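Local coordinates for protein taurocyamine kinase (PDB 4WOD) that reversibly transfers phosphate between ATP and taurocyamine as a magnesium-dependent phosphagen kinase built from two approximate repeats, at residues Phe578-Cys583 against Met588-Met593. The protein carries 4 engineered substitutions. Sequence-based numbering, arbitrary orientation.
Sequences FLVWVC and MRIISM
Arg589 leaves its strand with CG anti to the backbone N (chi1 -179°) and bends at chi3, which swings the guanidinium back over Trp581. The two planes lie 28° apart, with CZ of Arg589 4.6 Å from the centroid of the indole five-membered ring: a cation-pi stack over the face, in which NH2 sits toward the ring's rim. That same NH2 forms a salt bridge with Glu584 in the turn, so stack and ion pair together probably restrict the group's rotation. Arg589 probably binds ATP; the nearby Arg484, of like charge, is predicted to do the same, as expected where a polyphosphate is held. Further along this face, Ile591 CD1 meets the six-membered ring of the indole obliquely, 3.4 Å from Trp581 CE3, and Leu579 CD1 touches both Ile591 CG2 and Met593 CG. Trp581 NE1 makes a hydrogen bond to Leu547 O. Beneath the side chains runs a regular antiparallel ladder: Leu579 N to Ile591 O is 2.9 Å, Ile591 N returns to Leu579 O, and Trp581 and Arg589 exchange a second such pair. On the other face, Phe578 CE1 meets Ile590 CG2 at 3.7 Å and Val580 CG1 reaches Met588 CG at 4.1 Å; this apolar side is covered by helices 502-517 and 599-614. The hairpin lies within the eight-stranded antiparallel sheet of the second repeat's C-terminal catalytic domain, between strands 569-573 and 480-489.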
loop_
_atom_site.group_PDB
_atom_site.type_symbol
_atom_site.label_atom_id
_atom_site.label_comp_id
_atom_site.label_asym_id
_atom_site.label_seq_id
_atom_site.Cartn_x
_atom_site.Cartn_y
_atom_site.Cartn_z
ATOM N N PHE A 578 -18.703 23.075 13.912
ATOM C CA PHE A 578 -19.613 22.052 13.427
ATOM C C PHE A 578 -19.040 21.526 12.114
ATOM O O PHE A 578 -18.786 22.295 11.194
ATOM C CB PHE A 578 -21.040 22.610 13.236
ATOM C CG PHE A 578 -22.020 21.577 12.759
ATOM C CD1 PHE A 578 -22.538 20.642 13.640
ATOM C CD2 PHE A 578 -22.397 21.525 11.422
ATOM C CE1 PHE A 578 -23.438 19.665 13.199
ATOM C CE2 PHE A 578 -23.303 20.552 10.973
ATOM C CZ PHE A 578 -23.807 19.624 11.861
ATOM N N LEU A 579 -18.792 20.220 12.052
ATOM C CA LEU A 579 -18.116 19.631 10.898
ATOM C C LEU A 579 -18.766 18.301 10.555
ATOM O O LEU A 579 -19.306 17.646 11.435
ATOM C CB LEU A 579 -16.625 19.406 11.178
ATOM C CG LEU A 579 -15.859 20.481 11.969
ATOM C CD1 LEU A 579 -15.920 20.127 13.442
ATOM C CD2 LEU A 579 -14.417 20.606 11.484
ATOM N N VAL A 580 -18.701 17.914 9.282
ATOM C CA VAL A 580 -19.202 16.614 8.848
ATOM C C VAL A 580 -18.180 15.986 7.903
ATOM O O VAL A 580 -17.766 16.612 6.934
ATOM C CB VAL A 580 -20.575 16.702 8.128
ATOM C CG1 VAL A 580 -21.126 15.287 7.866
ATOM C CG2 VAL A 580 -21.595 17.524 8.948
ATOM N N TRP A 581 -17.748 14.767 8.208
ATOM C CA TRP A 581 -16.919 14.011 7.267
ATOM C C TRP A 581 -17.837 13.130 6.430
ATOM O O TRP A 581 -18.631 12.363 6.979
ATOM C CB TRP A 581 -15.897 13.142 8.003
ATOM C CG TRP A 581 -14.528 13.732 8.150
ATOM C CD1 TRP A 581 -13.360 13.263 7.599
ATOM C CD2 TRP A 581 -14.171 14.896 8.912
ATOM N NE1 TRP A 581 -12.305 14.072 7.967
ATOM C CE2 TRP A 581 -12.777 15.076 8.775
ATOM C CE3 TRP A 581 -14.897 15.804 9.690
ATOM C CZ2 TRP A 581 -12.095 16.131 9.392
ATOM C CZ3 TRP A 581 -14.217 16.847 10.308
ATOM C CH2 TRP A 581 -12.833 17.004 10.151
ATOM N N VAL A 582 -17.709 13.203 5.113
ATOM C CA VAL A 582 -18.627 12.495 4.228
ATOM C C VAL A 582 -17.964 11.237 3.673
ATOM O O VAL A 582 -16.902 11.302 3.045
ATOM C CB VAL A 582 -19.108 13.402 3.084
ATOM C CG1 VAL A 582 -20.026 12.640 2.145
ATOM C CG2 VAL A 582 -19.842 14.620 3.658
ATOM N N CYS A 583 -18.580 10.094 3.968
ATOM C CA CYS A 583 -18.201 8.816 3.379
ATOM C C CYS A 583 -16.772 8.346 3.683
ATOM O O CYS A 583 -16.071 7.847 2.783
ATOM C CB CYS A 583 -18.389 8.866 1.860
ATOM S SG CYS A 583 -18.505 7.221 1.120
ATOM N N MET A 588 -21.664 9.210 7.199
ATOM C CA MET A 588 -21.353 10.492 7.848
ATOM C C MET A 588 -20.796 10.335 9.250
ATOM O O MET A 588 -21.207 9.452 10.006
ATOM C CB MET A 588 -22.593 11.377 7.930
ATOM C CG MET A 588 -23.098 11.938 6.635
ATOM S SD MET A 588 -24.601 12.912 7.010
ATOM C CE MET A 588 -25.777 11.635 7.391
ATOM N N ARG A 589 -19.862 11.213 9.601
ATOM C CA ARG A 589 -19.501 11.430 10.990
ATOM C C ARG A 589 -19.877 12.892 11.206
ATOM O O ARG A 589 -19.375 13.756 10.496
ATOM C CB ARG A 589 -18.006 11.145 11.266
ATOM C CG ARG A 589 -17.599 11.336 12.731
ATOM C CD ARG A 589 -16.184 10.805 13.108
ATOM N NE ARG A 589 -15.262 10.687 11.971
ATOM C CZ ARG A 589 -14.154 11.414 11.818
ATOM N NH1 ARG A 589 -13.823 12.333 12.715
ATOM N NH2 ARG A 589 -13.376 11.236 10.759
ATOM N N ILE A 590 -20.827 13.146 12.105
ATOM C CA ILE A 590 -21.296 14.506 12.375
ATOM C C ILE A 590 -20.721 14.972 13.712
ATOM O O ILE A 590 -20.911 14.318 14.730
ATOM C CB ILE A 590 -22.839 14.589 12.405
ATOM C CG1 ILE A 590 -23.433 14.014 11.112
ATOM C CG2 ILE A 590 -23.319 16.050 12.629
ATOM C CD1 ILE A 590 -24.946 13.804 11.192
ATOM N N ILE A 591 -20.040 16.115 13.699
ATOM C CA ILE A 591 -19.166 16.508 14.807
ATOM C C ILE A 591 -19.451 17.912 15.301
ATOM O O ILE A 591 -19.570 18.823 14.505
ATOM C CB ILE A 591 -17.669 16.458 14.375
ATOM C CG1 ILE A 591 -17.278 15.061 13.883
ATOM C CG2 ILE A 591 -16.733 16.898 15.502
ATOM C CD1 ILE A 591 -16.254 15.116 12.758
ATOM N N SER A 592 -19.550 18.082 16.614
ATOM C CA SER A 592 -19.617 19.427 17.186
ATOM C C SER A 592 -18.452 19.575 18.142
ATOM O O SER A 592 -18.157 18.652 18.885
ATOM C CB SER A 592 -20.948 19.665 17.900
ATOM O OG SER A 592 -21.019 20.999 18.400
ATOM N N MET A 593 -17.786 20.724 18.130
ATOM C CA MET A 593 -16.688 20.930 19.054
ATOM C C MET A 593 -16.363 22.406 19.243
ATOM O O MET A 593 -16.741 23.239 18.424
ATOM C CB MET A 593 -15.437 20.196 18.560
ATOM C CG MET A 593 -14.905 20.772 17.259
ATOM S SD MET A 593 -13.327 20.084 16.724
ATOM C CE MET A 593 -13.705 18.365 16.470
#